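Side-chain contacts in AAC3-I (Uncultured bacterium, PDB 5HMN), which probably transfers the acetyl group of acetyl-coenzyme A to an amino group of aminoglycoside antibiotics, a reaction that confers resistance: residues Ser45-Leu48 with Leu49-Asp52; Ile105-Leu108 with Lys109-Ala113; Glu131-Ile134 with Ala135-Lys139. One frame throughout, in Å; residues are numbered along the deposited sequence.

Interaction 1: Ser45-Leu48 with Leu49-Asp52; sequences SRRL and LESD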
loop_
_atom_site.group_PDB
_atom_site.type_symbol
_atom_site.label_atom_id
_atom_site.label_comp_id
_atom_site.label_asym_id
_atom_site.label_seq_id
_atom_site.Cartn_x
_atom_site.Cartn_y
_atom_site.Cartn_z
ATOM N N SER C 45 17.681 7.019 0.495
ATOM C CA SER C 45 17.026 7.060 -0.807
ATOM C C SER C 45 17.556 5.955 -1.711
ATOM O O SER C 45 16.818 5.356 -2.480
ATOM C CB SER C 45 17.226 8.427 -1.469
ATOM O OG SER C 45 16.695 9.463 -0.666
ATOM N N ARG C 46 18.849 5.669 -1.605
ATOM C CA ARG C 46 19.436 4.645 -2.453
ATOM C C ARG C 46 18.934 3.234 -2.141
ATOM O O ARG C 46 18.563 2.482 -3.044
ATOM C CB ARG C 46 20.945 4.655 -2.335
ATOM C CG ARG C 46 21.550 3.550 -3.143
ATOM C CD ARG C 46 23.056 3.619 -3.148
ATOM N NE ARG C 46 23.604 2.965 -4.333
ATOM C CZ ARG C 46 23.605 1.655 -4.531
ATOM N NH1 ARG C 46 23.089 0.832 -3.625
ATOM N NH2 ARG C 46 24.125 1.156 -5.643
ATOM N N ARG C 47 18.947 2.871 -0.867
ATOM C CA ARG C 47 18.505 1.540 -0.455
ATOM C C ARG C 47 17.039 1.315 -0.812
ATOM O O ARG C 47 16.618 0.192 -1.094
ATOM C CB ARG C 47 18.724 1.340 1.041
ATOM C CG ARG C 47 20.171 1.082 1.416
ATOM C CD ARG C 47 20.284 0.596 2.846
ATOM N NE ARG C 47 19.695 1.541 3.788
ATOM C CZ ARG C 47 20.351 2.581 4.293
ATOM N NH1 ARG C 47 21.609 2.804 3.936
ATOM N NH2 ARG C 47 19.755 3.398 5.150
ATOM N N LEU C 48 16.267 2.394 -0.815
ATOM C CA LEU C 48 14.866 2.318 -1.213
ATOM C C LEU C 48 14.747 1.999 -2.702
ATOM O O LEU C 48 13.887 1.220 -3.116
ATOM C CB LEU C 48 14.146 3.628 -0.886
ATOM C CG LEU C 48 12.658 3.697 -1.245
ATOM C CD1 LEU C 48 11.870 2.608 -0.521
ATOM C CD2 LEU C 48 12.094 5.072 -0.924
ATOM N N LEU C 49 15.628 2.592 -3.502
ATOM C CA LEU C 49 15.621 2.392 -4.947
ATOM C C LEU C 49 16.098 0.999 -5.367
ATOM O O LEU C 49 15.731 0.503 -6.435
ATOM C CB LEU C 49 16.483 3.462 -5.625
ATOM C CG LEU C 49 15.834 4.848 -5.704
ATOM C CD1 LEU C 49 16.830 5.881 -6.204
ATOM C CD2 LEU C 49 14.611 4.809 -6.607
ATOM N N GLU C 50 16.912 0.365 -4.533
ATOM C CA GLU C 50 17.388 -0.978 -4.847
ATOM C C GLU C 50 16.599 -2.048 -4.096
ATOM O O GLU C 50 16.990 -3.210 -4.065
ATOM C CB GLU C 50 18.875 -1.098 -4.536
ATOM C CG GLU C 50 19.219 -0.789 -3.099
ATOM C CD GLU C 50 20.710 -0.678 -2.881
ATOM O OE1 GLU C 50 21.472 -0.894 -3.849
ATOM O OE2 GLU C 50 21.128 -0.365 -1.745
ATOM N N SER C 51 15.482 -1.651 -3.503
ATOM C CA SER C 51 14.604 -2.605 -2.836
ATOM C C SER C 51 13.779 -3.370 -3.862
ATOM O O SER C 51 13.655 -2.950 -5.015
ATOM C CB SER C 51 13.689 -1.896 -1.839
ATOM O OG SER C 51 12.797 -1.012 -2.496
ATOM N N ASP C 52 13.211 -4.492 -3.427
ATOM C CA ASP C 52 12.457 -5.385 -4.300
ATOM C C ASP C 52 11.100 -4.832 -4.728
ATOM O O ASP C 52 10.576 -5.203 -5.781
ATOM C CB ASP C 52 12.234 -6.730 -3.599
ATOM C CG ASP C 52 13.529 -7.411 -3.217
ATOM O OD1 ASP C 52 14.232 -7.895 -4.128
ATOM O OD2 ASP C 52 13.842 -7.466 -2.008
#
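Leu49 N and Glu50 N give the last turn of the helix its i to i+4 bonds, reaching Ser45 O at 3.2 Å and Arg46 O at 3.1 Å. Glu50 is the first residue to leave helical geometry, and Ser51 N makes a weak bond to Leu48 O. The stronger hold on that carbonyl is a side chain: Ser51 OG donates to Leu48 O over 2.6 Å, tilted from the carbonyl plane. With chi1 65° the hydroxyl turns back over the helix end, where a short polar side chain suits a carbonyl that has lost its regular partner; a weak hydrogen bond also links Ser51 OG with Phe54 N. This is the C-terminal end of helix 42-49 in a GNAT fold, leading into strand 54-61. On the outer side the extended Arg46 brings NH1 to Glu50 OE1 as a salt bridge; the modelled separation is implausibly short and its detail doubtful. The aliphatic CG of Arg47 lies 3.6 Å from Glu50 OE2, while its charged end turns elsewhere. Leu49, its CG 3.4 Å from Ser45 O, is buried against Val15, Phe54 and Ala56, as an apolar side chain suits; Leu48 also packs on Phe54 and on Lys76 of the second subunit.

Interaction 2: Ile105-Leu108 with Lys109-Ala113; sequences IEKL and KELGA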
loop_
_atom_site.group_PDB
_atom_site.type_symbol
_atom_site.label_atom_id
_atom_site.label_comp_id
_atom_site.label_asym_id
_atom_site.label_seq_id
_atom_site.Cartn_x
_atom_site.Cartn_y
_atom_site.Cartn_z
ATOM N N ILE C 105 1.688 5.417 -16.610
ATOM C CA ILE C 105 0.923 4.250 -16.180
ATOM C C ILE C 105 1.111 3.100 -17.161
ATOM O O ILE C 105 1.190 1.938 -16.766
ATOM C CB ILE C 105 -0.568 4.597 -16.023
ATOM C CG1 ILE C 105 -0.734 5.654 -14.926
ATOM C CG2 ILE C 105 -1.390 3.356 -15.679
ATOM C CD1 ILE C 105 -2.147 6.125 -14.717
ATOM N N GLU C 106 1.207 3.432 -18.447
ATOM C CA GLU C 106 1.459 2.426 -19.471
ATOM C C GLU C 106 2.803 1.744 -19.223
ATOM O O GLU C 106 2.945 0.536 -19.418
ATOM C CB GLU C 106 1.427 3.055 -20.866
ATOM C CG GLU C 106 1.729 2.080 -21.992
ATOM C CD GLU C 106 1.304 2.603 -23.351
ATOM O OE1 GLU C 106 1.521 3.804 -23.625
ATOM O OE2 GLU C 106 0.748 1.812 -24.143
ATOM N N LYS C 107 3.779 2.530 -18.780
ATOM C CA LYS C 107 5.095 2.014 -18.430
ATOM C C LYS C 107 5.017 1.114 -17.204
ATOM O O LYS C 107 5.694 0.088 -17.130
ATOM C CB LYS C 107 6.066 3.163 -18.175
ATOM C CG LYS C 107 7.413 2.743 -17.622
ATOM C CD LYS C 107 8.252 2.050 -18.672
ATOM C CE LYS C 107 9.647 1.768 -18.145
ATOM N NZ LYS C 107 10.494 1.090 -19.164
ATOM N N LEU C 108 4.189 1.503 -16.240
ATOM C CA LEU C 108 4.037 0.725 -15.016
ATOM C C LEU C 108 3.375 -0.621 -15.314
ATOM O O LEU C 108 3.667 -1.621 -14.661
ATOM C CB LEU C 108 3.222 1.505 -13.983
ATOM C CG LEU C 108 3.182 0.910 -12.574
ATOM C CD1 LEU C 108 4.587 0.820 -11.998
ATOM C CD2 LEU C 108 2.281 1.730 -11.668
ATOM N N LYS C 109 2.491 -0.635 -16.308
ATOM C CA LYS C 109 1.832 -1.866 -16.741
ATOM C C LYS C 109 2.830 -2.879 -17.291
ATOM O O LYS C 109 2.836 -4.039 -16.883
ATOM C CB LYS C 109 0.774 -1.567 -17.806
ATOM C CG LYS C 109 -0.473 -0.873 -17.285
ATOM C CD LYS C 109 -1.492 -0.698 -18.401
ATOM C CE LYS C 109 -2.774 -0.064 -17.890
ATOM N NZ LYS C 109 -3.802 0.057 -18.961
ATOM N N GLU C 110 3.670 -2.443 -18.229
ATOM C CA GLU C 110 4.645 -3.349 -18.832
ATOM C C GLU C 110 5.717 -3.747 -17.818
ATOM O O GLU C 110 6.328 -4.806 -17.933
ATOM C CB GLU C 110 5.280 -2.720 -20.075
ATOM C CG GLU C 110 6.064 -1.455 -19.816
ATOM C CD GLU C 110 6.640 -0.856 -21.088
ATOM O OE1 GLU C 110 5.857 -0.538 -22.009
ATOM O OE2 GLU C 110 7.878 -0.705 -21.166
ATOM N N LEU C 111 5.930 -2.903 -16.813
ATOM C CA LEU C 111 6.816 -3.257 -15.711
ATOM C C LEU C 111 6.145 -4.280 -14.801
ATOM O O LEU C 111 6.797 -5.180 -14.270
ATOM C CB LEU C 111 7.211 -2.019 -14.908
ATOM C CG LEU C 111 8.331 -1.147 -15.474
ATOM C CD1 LEU C 111 8.574 0.042 -14.563
ATOM C CD2 LEU C 111 9.603 -1.957 -15.647
ATOM N N GLY C 112 4.836 -4.138 -14.632
ATOM C CA GLY C 112 4.074 -5.041 -13.789
ATOM C C GLY C 112 3.954 -6.430 -14.384
ATOM O O GLY C 112 4.105 -7.431 -13.681
ATOM N N ALA C 113 3.680 -6.487 -15.683
ATOM C CA ALA C 113 3.559 -7.758 -16.393
ATOM C C ALA C 113 4.871 -8.536 -16.359
ATOM O O ALA C 113 4.872 -9.764 -16.301
ATOM C CB ALA C 113 3.120 -7.522 -17.831
#
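Four consecutive i to i+4 backbone bonds bind Ile105-Leu108 to the next turn. Gly112 N to Leu108 O is the shortest at 2.8 Å, with Lys109 N to Ile105 O and Leu111 N to Lys107 O only slightly longer. Glu110 N to Glu106 O is the longest of the four yet the straightest, with an N-H...O angle of 163°. Glycine suits position 112, since a beta carbon there would sit tightly against Leu108 O. Among the side chains the polar link is looser. Lys107 NZ and Glu110 OE2 form a long salt bridge of 3.8 Å, and the carboxylate oxygen lies about as near to Lys107 CD, so it runs across the lysine's methylenes as much as toward its ammonium. A bend at chi2 (72°) of Lys107 carries the chain outward with a slant toward the C-terminal end, beside Glu110 and Leu111, while Glu110 CG, set between its own N and carbonyl carbon (chi1 62°), lies 3.1 Å from Lys107 O. Helix 100-115 is the connection of a beta-alpha-beta unit between the parallel strands 82-91 and 119-124 of the GNAT fold; one flank faces the sheet, and Glu106 and Glu110 are on the exposed side. Lysine suits the border between them: the ammonium of Lys107 can stay near the glutamate while its CE lies 4.1 Å from Leu111 CD1, and both residues touch Leu57 of strand 54-61. Leu108, deeper, packs on Ile55, Ile84 and Ile86, where a branched apolar side chain fits the sheet surface. Lys109 slants outward and back toward the N-terminal end; its CG lies 3.3 Å from Ile105 O, and its CE comes loosely to Ile105 CG2 at 4.3 Å. Ile105 itself is buried on Leu89 and Leu140, and Lys109 also packs on Pro152 of the second subunit.

Interaction 3: Glu131-Ile134 with Ala135-Lys139; sequences EPAI and ALYSK. With COA (coenzyme A), chain J.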
loop_
_atom_site.group_PDB
_atom_site.type_symbol
_atom_site.label_atom_id
_atom_site.label_comp_id
_atom_site.label_asym_id
_atom_site.label_seq_id
_atom_site.Cartn_x
_atom_site.Cartn_y
_atom_site.Cartn_z
ATOM N N GLU C 131 -10.759 15.633 -9.895
ATOM C CA GLU C 131 -11.422 15.030 -11.059
ATOM C C GLU C 131 -10.541 14.872 -12.309
ATOM O O GLU C 131 -10.769 13.951 -13.094
ATOM C CB GLU C 131 -12.693 15.810 -11.422
ATOM C CG GLU C 131 -13.501 15.200 -12.582
ATOM C CD GLU C 131 -14.075 13.818 -12.276
ATOM O OE1 GLU C 131 -14.088 13.414 -11.095
ATOM O OE2 GLU C 131 -14.516 13.134 -13.225
ATOM N N PRO C 132 -9.541 15.757 -12.510
ATOM C CA PRO C 132 -8.561 15.406 -13.545
ATOM C C PRO C 132 -7.957 14.016 -13.336
ATOM O O PRO C 132 -7.841 13.251 -14.295
ATOM C CB PRO C 132 -7.483 16.492 -13.404
ATOM C CG PRO C 132 -8.014 17.487 -12.383
ATOM C CD PRO C 132 -9.457 17.185 -12.168
ATOM N N ALA C 133 -7.590 13.698 -12.099
ATOM C CA ALA C 133 -7.067 12.376 -11.771
ATOM C C ALA C 133 -8.171 11.319 -11.844
ATOM O O ALA C 133 -7.946 10.206 -12.314
ATOM C CB ALA C 133 -6.430 12.384 -10.386
ATOM N N ILE C 134 -9.362 11.673 -11.379
ATOM C CA ILE C 134 -10.491 10.748 -11.408
ATOM C C ILE C 134 -10.910 10.432 -12.843
ATOM O O ILE C 134 -11.229 9.287 -13.159
ATOM C CB ILE C 134 -11.695 11.307 -10.631
ATOM C CG1 ILE C 134 -11.294 11.608 -9.187
ATOM C CG2 ILE C 134 -12.859 10.327 -10.660
ATOM C CD1 ILE C 134 -12.431 12.115 -8.336
ATOM N N ALA C 135 -10.899 11.442 -13.708
ATOM C CA ALA C 135 -11.185 11.225 -15.124
ATOM C C ALA C 135 -10.117 10.328 -15.738
ATOM O O ALA C 135 -10.407 9.497 -16.598
ATOM C CB ALA C 135 -11.266 12.545 -15.869
ATOM N N LEU C 136 -8.881 10.509 -15.283
ATOM C CA LEU C 136 -7.758 9.688 -15.717
ATOM C C LEU C 136 -7.908 8.245 -15.256
ATOM O O LEU C 136 -7.694 7.312 -16.020
ATOM C CB LEU C 136 -6.440 10.263 -15.184
ATOM C CG LEU C 136 -5.175 9.439 -15.430
ATOM C CD1 LEU C 136 -4.696 9.588 -16.862
ATOM C CD2 LEU C 136 -4.076 9.829 -14.449
ATOM N N TYR C 137 -8.257 8.059 -13.992
ATOM C CA TYR C 137 -8.345 6.718 -13.438
ATOM C C TYR C 137 -9.596 5.976 -13.918
ATOM O O TYR C 137 -9.585 4.750 -14.035
ATOM C CB TYR C 137 -8.316 6.780 -11.912
ATOM C CG TYR C 137 -6.989 7.250 -11.362
ATOM C CD1 TYR C 137 -5.804 6.982 -12.035
ATOM C CD2 TYR C 137 -6.921 7.968 -10.178
ATOM C CE1 TYR C 137 -4.586 7.411 -11.539
ATOM C CE2 TYR C 137 -5.708 8.400 -9.672
ATOM C CZ TYR C 137 -4.545 8.119 -10.357
ATOM O OH TYR C 137 -3.337 8.550 -9.857
ATOM N N SER C 138 -10.664 6.717 -14.199
ATOM C CA SER C 138 -11.925 6.098 -14.623
ATOM C C SER C 138 -11.810 5.475 -16.013
ATOM O O SER C 138 -12.503 4.503 -16.328
ATOM C CB SER C 138 -13.062 7.122 -14.606
ATOM O OG SER C 138 -13.259 7.641 -13.303
ATOM N N LYS C 139 -10.932 6.035 -16.837
ATOM C CA LYS C 139 -10.712 5.535 -18.188
ATOM C C LYS C 139 -9.865 4.260 -18.190
ATOM O O LYS C 139 -9.991 3.425 -19.086
ATOM C CB LYS C 139 -10.039 6.607 -19.053
ATOM C CG LYS C 139 -8.565 6.807 -18.730
ATOM C CD LYS C 139 -7.951 8.036 -19.375
ATOM C CE LYS C 139 -6.470 7.793 -19.657
ATOM N NZ LYS C 139 -6.055 8.281 -21.002
HETATM N N1A COA J . -10.037 17.171 -16.964
HETATM C C2A COA J . -10.728 16.177 -17.583
HETATM N N3A COA J . -10.153 15.046 -18.013
HETATM C C4A COA J . -8.838 14.897 -17.809
HETATM C C5A COA J . -8.129 15.865 -17.213
HETATM C C6A COA J . -8.733 17.015 -16.793
HETATM N N6A COA J . -8.271 18.181 -16.135
HETATM N N7A COA J . -6.873 15.465 -17.153
HETATM C C8A COA J . -6.787 14.259 -17.734
HETATM N N9A COA J . -8.010 13.917 -18.132
HETATM C C1B COA J . -8.386 12.759 -18.761
HETATM C C2B COA J . -8.616 12.919 -20.040
HETATM O O2B COA J . -9.524 11.882 -20.474
HETATM C C3B COA J . -7.287 12.632 -20.710
HETATM O O3B COA J . -7.386 12.246 -21.959
HETATM P P3B COA J . -7.626 13.254 -23.138
HETATM O O7A COA J . -7.413 12.496 -24.372
HETATM O O8A COA J . -9.006 13.711 -23.095
HETATM O O9A COA J . -6.759 14.461 -23.103
HETATM C C4B COA J . -6.775 11.461 -19.780
HETATM O O4B COA J . -7.212 11.671 -18.593
HETATM C C5B COA J . -5.233 11.438 -19.751
HETATM O O5B COA J . -4.666 12.696 -19.519
HETATM P P1A COA J . -3.137 12.816 -19.305
HETATM O O1A COA J . -2.670 13.864 -20.157
HETATM O O2A COA J . -2.507 11.584 -19.639
HETATM O O3A COA J . -2.946 13.312 -17.881
HETATM P P2A COA J . -1.878 14.300 -17.385
HETATM O O4A COA J . -0.637 14.005 -17.977
HETATM O O5A COA J . -2.303 15.615 -17.666
HETATM O O6A COA J . -1.856 14.284 -15.839
HETATM C CBP COA J . -2.602 14.290 -13.604
HETATM C CCP COA J . -2.958 14.023 -15.078
HETATM C CDP COA J . -1.427 13.432 -13.182
HETATM C CEP COA J . -3.792 13.914 -12.703
HETATM C CAP COA J . -2.287 15.753 -13.473
HETATM O OAP COA J . -3.456 16.436 -13.612
HETATM C C9P COA J . -1.710 16.111 -12.137
HETATM O O9P COA J . -0.568 15.998 -11.918
HETATM N N8P COA J . -2.524 16.635 -11.112
HETATM C C7P COA J . -2.025 17.022 -9.859
HETATM C C6P COA J . -1.746 15.893 -8.849
HETATM C C5P COA J . -2.760 14.728 -8.778
HETATM O O5P COA J . -3.955 14.914 -8.759
HETATM N N4P COA J . -2.204 13.409 -8.710
HETATM C C3P COA J . -2.961 12.204 -8.641
HETATM C C2P COA J . -2.447 11.262 -7.520
HETATM S S1P COA J . -3.255 9.675 -7.658
#
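Helix 131-140 forms one wall of the coenzyme A pocket of this GNAT fold, its first turns offering small or apolar side chains to the cofactor. Ala135 N hydrogen-bonds to Glu131 O and Tyr137 N to Ala133 O, in the i to i+4 pattern. Pro132, suited to a first turn because it needs no amide proton, sets CB 3.3 Å from N6A of the adenine; Ala135 CB lies 3.5 Å from N3A. Ala133 is small enough for the pantetheine to pass close, its CB 3.8 Å from CEP, and Leu136 CD1 meets C5B at 3.5 Å. The Tyr137 ring (chi1 -67°) stands with one face over Ala133 O and turns its edge to the sulfur S1P; OH lies 2.5 Å from S1P, a separation too short to trust. Away from the cofactor, Ile134 O is gripped by Ser138 N at 2.8 Å and Ser138 OG at 2.6 Å from opposite faces of its plane. On the sheet side, Leu136 and Tyr137 rest on Leu89 of strand 82-91 and Tyr137 on Val122 and Ala124 of strand 119-124; Lys139 NZ, beside the ribose, hydrogen-bonds to Thr102 OG1 of helix 100-115, and Phe149 of the second subunit meets the Tyr137 ring, planes about 50° apart.

How the interactions relate
From the N terminus the three contacts follow in series; none nests within or crosses another, and each spans only successive turns, so none closes a long loop. Interaction 1 ends helix 42-49 just before strand 54-61, interaction 2 lies in the helix joining strands 82-91 and 119-124, and interaction 3 opens the helix before strand 142-152. Interactions 1 and 3 lie on opposite sides of the chain's centre, their centres about 30 Å apart. Interactions 2 and 3 touch: Ile105 CD1 is 4.2 Å from both Leu136 CD2 and Tyr137 CE1, tying the crossover helix to the cofactor wall. Strand 54-61 is packed against by both interactions 1 and 2.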